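Local structure of putative retaining b-glycosidase (Saccharophagus degradans, 5A95) at residues Q151-M156 / F230-D235; R170-Y175 / A182-F187; P238-P243 / W278-D283; A260-E263 / N269-K272. The protein probably hydrolyses mixed-linkage beta-1,3-1,4-glucans as a retaining endo-glucanase of glycoside hydrolase family 5. The protein carries 1 engineered substitution. All blocks are in the same frame, centred on the assembly; numbering follows the deposited sequence.

All four contacts belong to one (beta/alpha)8 barrel, the fold of glycoside hydrolase family 5. Contact 1 lies nearest the glycan: the Trp-232 side chain is about 4 Å from a bound glucose unit, and Met-156 touches a glucose unit. It also connects the other three. Tyr-152 CE1 reaches Phe-187 CZ of contact 2 at 4.0 Å, Tyr-234 CE1 reaches Trp-278 CD1 of contact 3 at 3.5 Å, and Tyr-234 OH lies 3.7 Å from Ala-260 CB of contact 4. Contacts 3 and 4 share helix 267-279, with nearest atoms about 7 Å apart. Contacts 2 and 4 lie on opposite sides of the chain's centre, about 34 Å between centres.

Contact 1. Residues Q151-M156 / F230-D235; sequences QYQHPM and FNWAYD
One side-chain hydrogen bond, from the indole of Trp-232 to the amide oxygen of Gln-153, joins the loop after strand 151-152 to the short, weakly bonded helical turn 230-233, whose residues 231-233 have left-handed backbone angles, at the C-terminal, sugar-binding end of the (beta/alpha)8 barrel. Trp-232 NE1 donates to Gln-153 OE1 over 2.9 Å, with an N-H...O angle of 158°. OE1 lies in the indole plane, while NE1 is tilted 18° from the plane of the amide carbonyl. Planes of amide and ring stand 52° apart, which leaves an edge-on polar contact without stacking. Gln-153 spans the gap because its chain is extended: CG is anti to the backbone N, and the next bond continues nearly straight. The other half of the amide is used as well: NE2 bonds to Tyr-36 OH of the second subunit, so partners at both polar atoms fix its rotation. Gln-153 thus links an indole side chain about 4 Å from a bound glucose unit to the second subunit. Around the bond, both side chains rest on Ile-144 of strand 136-144, and Trp-232 also packs on Glu-189 of strand 189-190 and shares a backbone hydrogen bond with Pro-190.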
loop_
_atom_site.group_PDB
_atom_site.type_symbol
_atom_site.label_atom_id
_atom_site.label_comp_id
_atom_site.label_asym_id
_atom_site.label_seq_id
_atom_site.Cartn_x
_atom_site.Cartn_y
_atom_site.Cartn_z
ATOM N N GLN A 151 -10.771 -2.369 -0.996
ATOM C CA GLN A 151 -11.935 -1.639 -1.492
ATOM C C GLN A 151 -13.118 -1.925 -0.564
ATOM O O GLN A 151 -13.321 -3.060 -0.148
ATOM C CB GLN A 151 -12.321 -2.051 -2.931
ATOM C CG GLN A 151 -11.197 -1.988 -3.929
ATOM C CD GLN A 151 -10.694 -0.589 -4.190
ATOM O OE1 GLN A 151 -11.432 0.272 -4.687
ATOM N NE2 GLN A 151 -9.435 -0.348 -3.903
ATOM N N TYR A 152 -13.921 -0.896 -0.277
ATOM C CA TYR A 152 -14.892 -0.952 0.823
ATOM C C TYR A 152 -16.246 -0.387 0.481
ATOM O O TYR A 152 -16.425 0.379 -0.498
ATOM C CB TYR A 152 -14.316 -0.256 2.088
ATOM C CG TYR A 152 -12.948 -0.802 2.410
ATOM C CD1 TYR A 152 -12.785 -1.987 3.101
ATOM C CD2 TYR A 152 -11.823 -0.162 1.953
ATOM C CE1 TYR A 152 -11.541 -2.544 3.297
ATOM C CE2 TYR A 152 -10.569 -0.693 2.142
ATOM C CZ TYR A 152 -10.416 -1.877 2.853
ATOM O OH TYR A 152 -9.164 -2.414 3.019
ATOM N N GLN A 153 -17.210 -0.677 1.341
ATOM C CA GLN A 153 -18.555 -0.203 1.166
ATOM C C GLN A 153 -18.677 1.321 1.308
ATOM O O GLN A 153 -19.535 1.935 0.666
ATOM C CB GLN A 153 -19.500 -0.942 2.126
ATOM C CG GLN A 153 -20.953 -0.491 2.026
ATOM C CD GLN A 153 -21.845 -1.378 2.825
ATOM O OE1 GLN A 153 -21.976 -2.542 2.494
ATOM N NE2 GLN A 153 -22.488 -0.816 3.836
ATOM N N HIS A 154 -17.885 1.924 2.177
ATOM C CA HIS A 154 -17.993 3.334 2.517
ATOM C C HIS A 154 -16.669 3.766 3.105
ATOM O O HIS A 154 -15.992 2.962 3.773
ATOM C CB HIS A 154 -19.145 3.512 3.534
ATOM C CG HIS A 154 -19.445 4.929 3.921
ATOM N ND1 HIS A 154 -18.643 5.678 4.745
ATOM C CD2 HIS A 154 -20.501 5.718 3.617
ATOM C CE1 HIS A 154 -19.167 6.883 4.903
ATOM N NE2 HIS A 154 -20.306 6.929 4.232
ATOM N N PRO A 155 -16.301 5.048 2.929
ATOM C CA PRO A 155 -15.014 5.515 3.493
ATOM C C PRO A 155 -14.821 5.383 5.004
ATOM O O PRO A 155 -13.692 5.282 5.478
ATOM C CB PRO A 155 -14.920 6.971 3.012
ATOM C CG PRO A 155 -15.815 7.044 1.815
ATOM C CD PRO A 155 -16.913 6.048 2.030
ATOM N N MET A 156 -15.900 5.302 5.777
ATOM C CA MET A 156 -15.718 5.130 7.213
ATOM C C MET A 156 -15.046 3.783 7.550
ATOM O O MET A 156 -14.446 3.629 8.632
ATOM C CB MET A 156 -17.025 5.290 7.985
ATOM C CG MET A 156 -18.065 4.199 7.744
ATOM S SD MET A 156 -19.540 4.427 8.780
ATOM C CE MET A 156 -20.352 5.734 7.901
ATOM N N PHE A 230 -18.100 -14.540 3.425
ATOM C CA PHE A 230 -18.620 -13.549 2.479
ATOM C C PHE A 230 -20.100 -13.268 2.688
ATOM O O PHE A 230 -20.748 -13.746 3.634
ATOM C CB PHE A 230 -18.323 -13.995 1.032
ATOM C CG PHE A 230 -16.854 -14.248 0.737
ATOM C CD1 PHE A 230 -15.864 -13.456 1.272
ATOM C CD2 PHE A 230 -16.485 -15.260 -0.127
ATOM C CE1 PHE A 230 -14.523 -13.664 0.970
ATOM C CE2 PHE A 230 -15.160 -15.470 -0.429
ATOM C CZ PHE A 230 -14.198 -14.687 0.118
ATOM N N ASN A 231 -20.634 -12.397 1.817
ATOM C CA ASN A 231 -22.004 -11.915 1.925
ATOM C C ASN A 231 -22.240 -11.239 3.271
ATOM O O ASN A 231 -23.252 -11.458 3.926
ATOM C CB ASN A 231 -23.017 -13.055 1.688
ATOM C CG ASN A 231 -24.440 -12.553 1.494
ATOM O OD1 ASN A 231 -24.678 -11.368 1.265
ATOM N ND2 ASN A 231 -25.403 -13.442 1.682
ATOM N N TRP A 232 -21.323 -10.351 3.631
ATOM C CA TRP A 232 -21.382 -9.599 4.877
ATOM C C TRP A 232 -21.396 -10.530 6.100
ATOM O O TRP A 232 -22.285 -10.460 6.963
ATOM C CB TRP A 232 -22.569 -8.638 4.918
ATOM C CG TRP A 232 -22.521 -7.470 3.961
ATOM C CD1 TRP A 232 -22.168 -6.195 4.297
ATOM C CD2 TRP A 232 -22.884 -7.442 2.585
ATOM N NE1 TRP A 232 -22.290 -5.362 3.207
ATOM C CE2 TRP A 232 -22.741 -6.092 2.145
ATOM C CE3 TRP A 232 -23.361 -8.391 1.691
ATOM C CZ2 TRP A 232 -22.993 -5.700 0.833
ATOM C CZ3 TRP A 232 -23.605 -7.992 0.383
ATOM C CH2 TRP A 232 -23.428 -6.663 -0.032
ATOM N N ALA A 233 -20.394 -11.407 6.171
ATOM C CA ALA A 233 -20.235 -12.332 7.289
ATOM C C ALA A 233 -21.465 -13.206 7.450
ATOM O O ALA A 233 -21.904 -13.472 8.547
ATOM C CB ALA A 233 -19.924 -11.580 8.600
ATOM N N TYR A 234 -21.967 -13.734 6.355
ATOM C CA TYR A 234 -23.126 -14.599 6.384
ATOM C C TYR A 234 -22.852 -16.030 5.941
ATOM O O TYR A 234 -23.425 -16.964 6.494
ATOM C CB TYR A 234 -24.306 -13.971 5.610
ATOM C CG TYR A 234 -25.569 -14.737 5.826
ATOM C CD1 TYR A 234 -26.247 -14.684 7.043
ATOM C CD2 TYR A 234 -26.085 -15.539 4.828
ATOM C CE1 TYR A 234 -27.368 -15.443 7.254
ATOM C CE2 TYR A 234 -27.246 -16.286 5.033
ATOM C CZ TYR A 234 -27.874 -16.235 6.276
ATOM O OH TYR A 234 -29.003 -17.001 6.538
ATOM N N ASP A 235 -21.966 -16.228 4.976
ATOM C CA ASP A 235 -21.759 -17.558 4.391
ATOM C C ASP A 235 -20.487 -18.221 4.920
ATOM O O ASP A 235 -19.374 -17.879 4.503
ATOM C CB ASP A 235 -21.724 -17.466 2.855
ATOM C CG ASP A 235 -21.616 -18.837 2.184
ATOM O OD1 ASP A 235 -21.776 -19.862 2.874
ATOM O OD2 ASP A 235 -21.402 -18.862 0.954
#

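Contact 2. Residues R170-Y175 / A182-F187; sequences RITFRY and AVYELF
Tyr-184 meets Ile-171, Thr-172 and Tyr-175 within a beta-alpha-beta crossover of the (beta/alpha)8 barrel, in which helix 161-174 connects the parallel neighbours 136-144 and 181-185. The phenol points outward from strand 181-185 and ends against the C-terminal part of the helix. Ile-171 lays its CG2 methyl over one ring face, offset toward the rim, 4.0 Å from the Tyr-184 centroid in a CH-pi contact. With chi1 at -69°, that methyl is anti to the backbone N and the longer CG1 branch is turned elsewhere. Thr-172 OG1 passes 3.4 Å from Tyr-184 CE2, but its hydrogen bond goes to Trp-168 O within its own helix; the indole of Trp-168 also meets the Tyr-184 ring, planes about 30° apart. At the far end of the phenol, Tyr-175 CB approaches Tyr-184 OH to 3.7 Å, just where the chain leaves the helix. All four side chains are buried, and two ordered waters satisfy the hydroxyl, linking it to carbonyls at the end of the helix. It donates to water 1, 2.7 Å from Tyr-184 OH, which donates on to Thr-172 O, and it accepts from water 2, which also donates to Tyr-175 O, 2.8 Å from that water.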
loop_
_atom_site.group_PDB
_atom_site.type_symbol
_atom_site.label_atom_id
_atom_site.label_comp_id
_atom_site.label_asym_id
_atom_site.label_seq_id
_atom_site.Cartn_x
_atom_site.Cartn_y
_atom_site.Cartn_z
ATOM N N ARG A 170 -0.719 -4.114 17.440
ATOM C CA ARG A 170 -0.755 -3.229 18.595
ATOM C C ARG A 170 -1.681 -3.761 19.686
ATOM O O ARG A 170 -1.364 -3.702 20.879
ATOM C CB ARG A 170 -1.221 -1.835 18.205
ATOM C CG ARG A 170 -0.229 -1.011 17.413
ATOM C CD ARG A 170 -0.929 0.247 16.937
ATOM N NE ARG A 170 -0.177 1.152 16.077
ATOM C CZ ARG A 170 0.558 2.169 16.518
ATOM N NH1 ARG A 170 0.738 2.397 17.795
ATOM N NH2 ARG A 170 1.125 2.966 15.646
ATOM N N ILE A 171 -2.855 -4.215 19.287
ATOM C CA ILE A 171 -3.837 -4.751 20.196
ATOM C C ILE A 171 -3.289 -5.971 20.918
ATOM O O ILE A 171 -3.429 -6.105 22.146
ATOM C CB ILE A 171 -5.151 -5.090 19.432
ATOM C CG1 ILE A 171 -5.891 -3.838 18.946
ATOM C CG2 ILE A 171 -6.041 -6.008 20.244
ATOM C CD1 ILE A 171 -6.588 -3.046 20.048
ATOM N N THR A 172 -2.714 -6.889 20.160
ATOM C CA THR A 172 -2.283 -8.132 20.741
ATOM C C THR A 172 -1.170 -7.921 21.740
ATOM O O THR A 172 -1.137 -8.545 22.800
ATOM C CB THR A 172 -1.891 -9.162 19.659
ATOM O OG1 THR A 172 -2.964 -9.321 18.716
ATOM C CG2 THR A 172 -1.624 -10.506 20.265
ATOM N N PHE A 173 -0.249 -7.020 21.415
ATOM C CA PHE A 173 0.807 -6.667 22.360
ATOM C C PHE A 173 0.234 -6.023 23.622
ATOM O O PHE A 173 0.553 -6.405 24.741
ATOM C CB PHE A 173 1.798 -5.709 21.713
ATOM C CG PHE A 173 2.883 -5.204 22.635
ATOM C CD1 PHE A 173 3.942 -6.001 23.003
ATOM C CD2 PHE A 173 2.844 -3.913 23.101
ATOM C CE1 PHE A 173 4.935 -5.505 23.820
ATOM C CE2 PHE A 173 3.820 -3.418 23.936
ATOM C CZ PHE A 173 4.866 -4.225 24.285
ATOM N N ARG A 174 -0.628 -5.041 23.457
ATOM C CA ARG A 174 -1.113 -4.301 24.594
ATOM C C ARG A 174 -1.898 -5.157 25.558
ATOM O O ARG A 174 -1.800 -4.957 26.770
ATOM C CB ARG A 174 -1.968 -3.109 24.176
ATOM C CG ARG A 174 -2.227 -2.102 25.291
ATOM C CD ARG A 174 -2.931 -0.884 24.740
ATOM N NE ARG A 174 -3.113 0.226 25.654
ATOM C CZ ARG A 174 -2.491 1.403 25.562
ATOM N NH1 ARG A 174 -1.501 1.590 24.694
ATOM N NH2 ARG A 174 -2.840 2.397 26.342
ATOM N N TYR A 175 -2.691 -6.080 25.044
ATOM C CA TYR A 175 -3.601 -6.853 25.883
ATOM C C TYR A 175 -3.143 -8.302 26.116
ATOM O O TYR A 175 -3.938 -9.162 26.466
ATOM C CB TYR A 175 -5.046 -6.756 25.377
ATOM C CG TYR A 175 -5.486 -5.318 25.327
ATOM C CD1 TYR A 175 -5.549 -4.550 26.500
ATOM C CD2 TYR A 175 -5.768 -4.693 24.114
ATOM C CE1 TYR A 175 -5.876 -3.213 26.455
ATOM C CE2 TYR A 175 -6.087 -3.358 24.070
ATOM C CZ TYR A 175 -6.134 -2.609 25.233
ATOM O OH TYR A 175 -6.436 -1.272 25.131
ATOM N N ALA A 182 -11.480 -11.089 25.133
ATOM C CA ALA A 182 -11.632 -12.494 24.834
ATOM C C ALA A 182 -11.473 -12.844 23.370
ATOM O O ALA A 182 -10.953 -13.903 23.054
ATOM C CB ALA A 182 -12.957 -13.005 25.353
ATOM N N VAL A 183 -11.997 -12.007 22.475
ATOM C CA VAL A 183 -12.152 -12.358 21.064
ATOM C C VAL A 183 -11.636 -11.209 20.208
ATOM O O VAL A 183 -11.952 -10.026 20.457
ATOM C CB VAL A 183 -13.641 -12.613 20.738
ATOM C CG1 VAL A 183 -13.839 -12.933 19.270
ATOM C CG2 VAL A 183 -14.216 -13.720 21.602
ATOM N N TYR A 184 -10.815 -11.563 19.222
ATOM C CA TYR A 184 -10.290 -10.638 18.218
ATOM C C TYR A 184 -10.992 -10.953 16.904
ATOM O O TYR A 184 -10.715 -11.948 16.245
ATOM C CB TYR A 184 -8.775 -10.778 18.056
ATOM C CG TYR A 184 -7.951 -10.314 19.238
ATOM C CD1 TYR A 184 -8.514 -9.666 20.318
ATOM C CD2 TYR A 184 -6.589 -10.469 19.254
ATOM C CE1 TYR A 184 -7.757 -9.234 21.375
ATOM C CE2 TYR A 184 -5.818 -10.052 20.326
ATOM C CZ TYR A 184 -6.412 -9.452 21.406
ATOM O OH TYR A 184 -5.717 -9.010 22.507
ATOM N N GLU A 185 -11.966 -10.097 16.570
ATOM C CA GLU A 185 -12.797 -10.283 15.363
ATOM C C GLU A 185 -12.115 -9.537 14.222
ATOM O O GLU A 185 -12.184 -8.318 14.127
ATOM C CB GLU A 185 -14.201 -9.823 15.624
ATOM C CG GLU A 185 -15.140 -10.016 14.441
ATOM C CD GLU A 185 -16.596 -9.806 14.815
ATOM O OE1 GLU A 185 -16.835 -9.373 15.963
ATOM O OE2 GLU A 185 -17.485 -10.037 13.957
ATOM N N LEU A 186 -11.445 -10.297 13.377
ATOM C CA LEU A 186 -10.397 -9.811 12.494
ATOM C C LEU A 186 -10.856 -8.792 11.450
ATOM O O LEU A 186 -10.108 -7.869 11.135
ATOM C CB LEU A 186 -9.731 -10.985 11.776
ATOM C CG LEU A 186 -9.137 -12.067 12.701
ATOM C CD1 LEU A 186 -8.436 -13.137 11.856
ATOM C CD2 LEU A 186 -8.200 -11.483 13.738
ATOM N N PHE A 187 -12.065 -8.993 10.915
ATOM C CA PHE A 187 -12.594 -8.128 9.856
ATOM C C PHE A 187 -14.105 -8.312 9.830
ATOM O O PHE A 187 -14.608 -9.318 9.327
ATOM C CB PHE A 187 -11.979 -8.465 8.502
ATOM C CG PHE A 187 -12.324 -7.459 7.434
ATOM C CD1 PHE A 187 -13.527 -7.531 6.761
ATOM C CD2 PHE A 187 -11.430 -6.463 7.085
ATOM C CE1 PHE A 187 -13.841 -6.590 5.777
ATOM C CE2 PHE A 187 -11.736 -5.537 6.127
ATOM C CZ PHE A 187 -12.939 -5.596 5.475
HETATM O O HOH W 1 -3.393 -10.047 23.268
HETATM O O HOH W 2 -6.224 -10.091 25.151
#

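Contact 3. Residues P238-P243 / W278-D283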
loop_
_atom_site.group_PDB
_atom_site.type_symbol
_atom_site.label_atom_id
_atom_site.label_comp_id
_atom_site.label_asym_id
_atom_site.label_seq_id
_atom_site.Cartn_x
_atom_site.Cartn_y
_atom_site.Cartn_z
ATOM N N PRO A 238 -17.951 -22.322 2.915
ATOM C CA PRO A 238 -16.633 -22.773 2.416
ATOM C C PRO A 238 -15.747 -23.500 3.434
ATOM O O PRO A 238 -14.804 -24.167 3.040
ATOM C CB PRO A 238 -15.969 -21.485 1.947
ATOM C CG PRO A 238 -17.133 -20.607 1.555
ATOM C CD PRO A 238 -18.156 -20.887 2.638
ATOM N N ILE A 239 -16.007 -23.339 4.727
ATOM C CA ILE A 239 -15.159 -23.962 5.746
ATOM C C ILE A 239 -15.328 -25.472 5.837
ATOM O O ILE A 239 -14.534 -26.116 6.504
ATOM C CB ILE A 239 -15.341 -23.335 7.136
ATOM C CG1 ILE A 239 -16.643 -23.786 7.808
ATOM C CG2 ILE A 239 -15.208 -21.814 7.072
ATOM C CD1 ILE A 239 -16.808 -23.242 9.203
ATOM N N LYS A 240 -16.333 -26.053 5.194
ATOM C CA LYS A 240 -16.494 -27.508 5.291
ATOM C C LYS A 240 -15.254 -28.194 4.745
ATOM O O LYS A 240 -14.666 -29.084 5.400
ATOM C CB LYS A 240 -17.749 -27.995 4.560
ATOM C CG LYS A 240 -19.007 -27.484 5.238
ATOM C CD LYS A 240 -20.225 -27.947 4.501
ATOM C CE LYS A 240 -21.495 -27.398 5.107
ATOM N NZ LYS A 240 -22.678 -27.727 4.280
ATOM N N LYS A 241 -14.830 -27.801 3.549
ATOM C CA LYS A 241 -13.630 -28.407 2.987
ATOM C C LYS A 241 -12.395 -27.542 3.011
ATOM O O LYS A 241 -11.288 -28.054 2.809
ATOM C CB LYS A 241 -13.875 -28.930 1.585
ATOM C CG LYS A 241 -14.866 -30.090 1.551
ATOM C CD LYS A 241 -14.398 -31.308 2.356
ATOM C CE LYS A 241 -15.257 -32.536 2.080
ATOM N NZ LYS A 241 -16.333 -32.655 3.102
ATOM N N ALA A 242 -12.569 -26.256 3.302
ATOM C CA ALA A 242 -11.412 -25.354 3.386
ATOM C C ALA A 242 -11.460 -24.489 4.629
ATOM O O ALA A 242 -11.424 -23.254 4.569
ATOM C CB ALA A 242 -11.290 -24.514 2.132
ATOM N N PRO A 243 -11.507 -25.129 5.809
ATOM C CA PRO A 243 -11.520 -24.350 7.036
ATOM C C PRO A 243 -10.176 -23.648 7.263
ATOM O O PRO A 243 -9.136 -24.088 6.768
ATOM C CB PRO A 243 -11.728 -25.420 8.109
ATOM C CG PRO A 243 -11.117 -26.652 7.537
ATOM C CD PRO A 243 -11.447 -26.582 6.074
ATOM N N TRP A 278 -24.729 -20.981 7.669
ATOM C CA TRP A 278 -23.826 -20.692 8.799
ATOM C C TRP A 278 -23.988 -21.589 10.013
ATOM O O TRP A 278 -23.011 -21.855 10.690
ATOM C CB TRP A 278 -23.897 -19.212 9.198
ATOM C CG TRP A 278 -25.272 -18.769 9.643
ATOM C CD1 TRP A 278 -26.318 -18.337 8.853
ATOM C CD2 TRP A 278 -25.775 -18.761 10.987
ATOM N NE1 TRP A 278 -27.413 -18.055 9.633
ATOM C CE2 TRP A 278 -27.117 -18.318 10.942
ATOM C CE3 TRP A 278 -25.220 -19.083 12.228
ATOM C CZ2 TRP A 278 -27.884 -18.165 12.095
ATOM C CZ3 TRP A 278 -25.975 -18.921 13.364
ATOM C CH2 TRP A 278 -27.295 -18.499 13.287
ATOM N N GLY A 279 -25.212 -21.973 10.345
ATOM C CA GLY A 279 -25.431 -22.672 11.590
ATOM C C GLY A 279 -24.744 -24.027 11.690
ATOM O O GLY A 279 -24.368 -24.426 12.786
ATOM N N PHE A 280 -24.537 -24.697 10.567
ATOM C CA PHE A 280 -23.854 -25.968 10.552
ATOM C C PHE A 280 -22.480 -25.824 11.199
ATOM O O PHE A 280 -21.942 -26.787 11.759
ATOM C CB PHE A 280 -23.684 -26.510 9.113
ATOM C CG PHE A 280 -22.607 -25.785 8.377
ATOM C CD1 PHE A 280 -22.875 -24.571 7.730
ATOM C CD2 PHE A 280 -21.280 -26.227 8.464
ATOM C CE1 PHE A 280 -21.848 -23.827 7.187
ATOM C CE2 PHE A 280 -20.265 -25.474 7.960
ATOM C CZ PHE A 280 -20.539 -24.283 7.312
ATOM N N ALA A 281 -21.881 -24.642 11.109
ATOM C CA ALA A 281 -20.517 -24.464 11.625
ATOM C C ALA A 281 -20.436 -24.776 13.106
ATOM O O ALA A 281 -19.405 -25.270 13.581
ATOM C CB ALA A 281 -20.019 -23.062 11.327
ATOM N N ALA A 282 -21.515 -24.502 13.832
ATOM C CA ALA A 282 -21.544 -24.682 15.284
ATOM C C ALA A 282 -21.499 -26.151 15.708
ATOM O O ALA A 282 -21.306 -26.440 16.888
ATOM C CB ALA A 282 -22.774 -23.998 15.854
ATOM N N ASP A 283 -21.668 -27.069 14.758
ATOM C CA ASP A 283 -21.512 -28.496 15.042
ATOM C C ASP A 283 -20.038 -28.842 15.257
ATOM O O ASP A 283 -19.725 -29.838 15.884
ATOM C CB ASP A 283 -22.024 -29.341 13.864
ATOM C CG ASP A 283 -23.505 -29.157 13.578
ATOM O OD1 ASP A 283 -24.232 -28.694 14.454
ATOM O OD2 ASP A 283 -23.935 -29.491 12.440
#
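Lys-240 stretches across the ring of Phe-280, its CE practically above the centre, 3.6 Å from the centroid and 13° off the normal. Further back along the chain, Lys-240 CG rests 3.6 Å from Phe-280 CE2. The ammonium NZ stays over the same face, 4.6 Å from the centroid, and makes a cation-pi interaction. The fully extended lysine chain (chi2 179°) allows methylenes and charge to share one ring face. Ala-281 CB covers the opposite face near its rim. At the ring edge, near its plane, Ile-239 CG1 meets Phe-280 CZ at 4.0 Å, while Ile-239 CD1 continues past to Ala-281 CB at 3.9 Å. With an alanine at Phe-280 the lysine chain is likely to lose the face it lies on, and a gap would probably open beside Ile-239. In the next shell, Trp-202 of helix 202-219 and Tyr-251 of strand 250-252 back Ile-239, and Val-287 of strand 287-289 supports Ala-281. Lysine and ring stay toward the surface, the isoleucine and alanine inside. Both segments lead toward the next barrel strand, 238-243 into 250-252 and the end of helix 267-279 into 287-289; the contact is thus plain packing at the N-terminal end of the (beta/alpha)8 barrel.

Contact 4. Residues A260-E263 / N269-K272; sequences AKPE and NFFK
Pro-262 sits squarely on the ring of Phe-270, where the loop before helix 267-279 folds back over the first turn of that helix. This is the tight part: Pro-262 CG lies above the ring centre, 3.6 Å from the centroid and 14° off the normal, a CH-pi contact, and Pro-262 CD reaches Phe-270 CE1 at 3.6 Å. The two side chains cross at about a right angle. Ala-260 completes the grip on the CD1-CE1 side of the ring, its CB 4.1 Å from Phe-270 CD1 and its carbonyl O 3.7 Å from CE1. Deeper in, Trp-274 meets the Phe-270 ring, with planes about 40° apart, and also packs against Ala-260. A serine at Phe-270 would probably leave Pro-262 without the flat surface it covers, open a gap beside Ala-260, and give the loop more freedom to move. The solvent side has less contact. There a single touch, Pro-262 CB to Asn-269 CB at 3.7 Å, involves no ring face, and the partly exposed asparagine bonds through ND2 to Val-264 O. Lys-261 and Glu-263, both exposed, point their CB atoms away from the helix. Across the two segments the attachment is thus apolar: CG stacks on the ring centre by CH-pi, while CD, bonded to the amide nitrogen, probably brings slightly electropositive hydrogens near CE1 and CZ.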
loop_
_atom_site.group_PDB
_atom_site.type_symbol
_atom_site.label_atom_id
_atom_site.label_comp_id
_atom_site.label_asym_id
_atom_site.label_seq_id
_atom_site.Cartn_x
_atom_site.Cartn_y
_atom_site.Cartn_z
ATOM N N ALA A 260 -31.702 -14.643 4.964
ATOM C CA ALA A 260 -32.395 -15.817 4.430
ATOM C C ALA A 260 -33.732 -15.370 3.866
ATOM O O ALA A 260 -34.434 -14.595 4.500
ATOM C CB ALA A 260 -32.601 -16.851 5.520
ATOM N N LYS A 261 -34.110 -15.920 2.716
ATOM C CA LYS A 261 -35.295 -15.494 1.995
ATOM C C LYS A 261 -36.154 -16.707 1.623
ATOM O O LYS A 261 -36.335 -17.025 0.445
ATOM C CB LYS A 261 -34.919 -14.666 0.752
ATOM C CG LYS A 261 -34.135 -13.419 1.108
ATOM C CD LYS A 261 -33.705 -12.601 -0.095
ATOM C CE LYS A 261 -32.909 -11.370 0.313
ATOM N NZ LYS A 261 -31.623 -11.732 0.969
ATOM N N PRO A 262 -36.726 -17.372 2.642
ATOM C CA PRO A 262 -37.647 -18.469 2.305
ATOM C C PRO A 262 -38.897 -17.949 1.620
ATOM O O PRO A 262 -39.382 -16.870 1.939
ATOM C CB PRO A 262 -38.024 -19.044 3.662
ATOM C CG PRO A 262 -37.848 -17.889 4.614
ATOM C CD PRO A 262 -36.689 -17.102 4.090
ATOM N N GLU A 263 -39.432 -18.743 0.721
ATOM C CA GLU A 263 -40.651 -18.370 0.030
ATOM C C GLU A 263 -41.846 -18.387 0.964
ATOM O O GLU A 263 -42.715 -17.559 0.861
ATOM C CB GLU A 263 -40.857 -19.308 -1.149
ATOM C CG GLU A 263 -39.753 -19.134 -2.214
ATOM C CD GLU A 263 -39.755 -20.179 -3.314
ATOM O OE1 GLU A 263 -40.543 -21.162 -3.276
ATOM O OE2 GLU A 263 -38.929 -20.012 -4.223
ATOM N N ASN A 269 -38.414 -23.324 7.653
ATOM C CA ASN A 269 -37.727 -22.833 6.476
ATOM C C ASN A 269 -36.596 -21.865 6.832
ATOM O O ASN A 269 -35.527 -21.907 6.214
ATOM C CB ASN A 269 -38.706 -22.219 5.473
ATOM C CG ASN A 269 -39.663 -23.241 4.894
ATOM O OD1 ASN A 269 -39.394 -24.434 4.886
ATOM N ND2 ASN A 269 -40.794 -22.768 4.442
ATOM N N PHE A 270 -36.810 -21.017 7.839
ATOM C CA PHE A 270 -35.709 -20.183 8.327
ATOM C C PHE A 270 -34.598 -21.036 8.960
ATOM O O PHE A 270 -33.414 -20.817 8.690
ATOM C CB PHE A 270 -36.164 -19.131 9.309
ATOM C CG PHE A 270 -36.715 -17.905 8.652
ATOM C CD1 PHE A 270 -35.845 -16.998 8.059
ATOM C CD2 PHE A 270 -38.085 -17.644 8.607
ATOM C CE1 PHE A 270 -36.335 -15.869 7.407
ATOM C CE2 PHE A 270 -38.571 -16.500 7.991
ATOM C CZ PHE A 270 -37.692 -15.623 7.386
ATOM N N PHE A 271 -34.967 -22.002 9.791
ATOM C CA PHE A 271 -33.944 -22.804 10.462
ATOM C C PHE A 271 -33.106 -23.539 9.426
ATOM O O PHE A 271 -31.879 -23.654 9.578
ATOM C CB PHE A 271 -34.569 -23.839 11.404
ATOM C CG PHE A 271 -35.292 -23.272 12.607
ATOM C CD1 PHE A 271 -35.196 -21.944 12.980
ATOM C CD2 PHE A 271 -36.082 -24.096 13.374
ATOM C CE1 PHE A 271 -35.857 -21.456 14.090
ATOM C CE2 PHE A 271 -36.768 -23.620 14.501
ATOM C CZ PHE A 271 -36.628 -22.306 14.871
ATOM N N LYS A 272 -33.747 -24.069 8.382
ATOM C CA LYS A 272 -33.022 -24.813 7.381
ATOM C C LYS A 272 -32.030 -23.906 6.625
ATOM O O LYS A 272 -30.880 -24.254 6.412
ATOM C CB LYS A 272 -33.980 -25.502 6.391
ATOM C CG LYS A 272 -33.248 -26.244 5.271
ATOM C CD LYS A 272 -33.957 -27.441 4.660
ATOM C CE LYS A 272 -32.992 -28.617 4.414
ATOM N NZ LYS A 272 -31.556 -28.294 4.098
#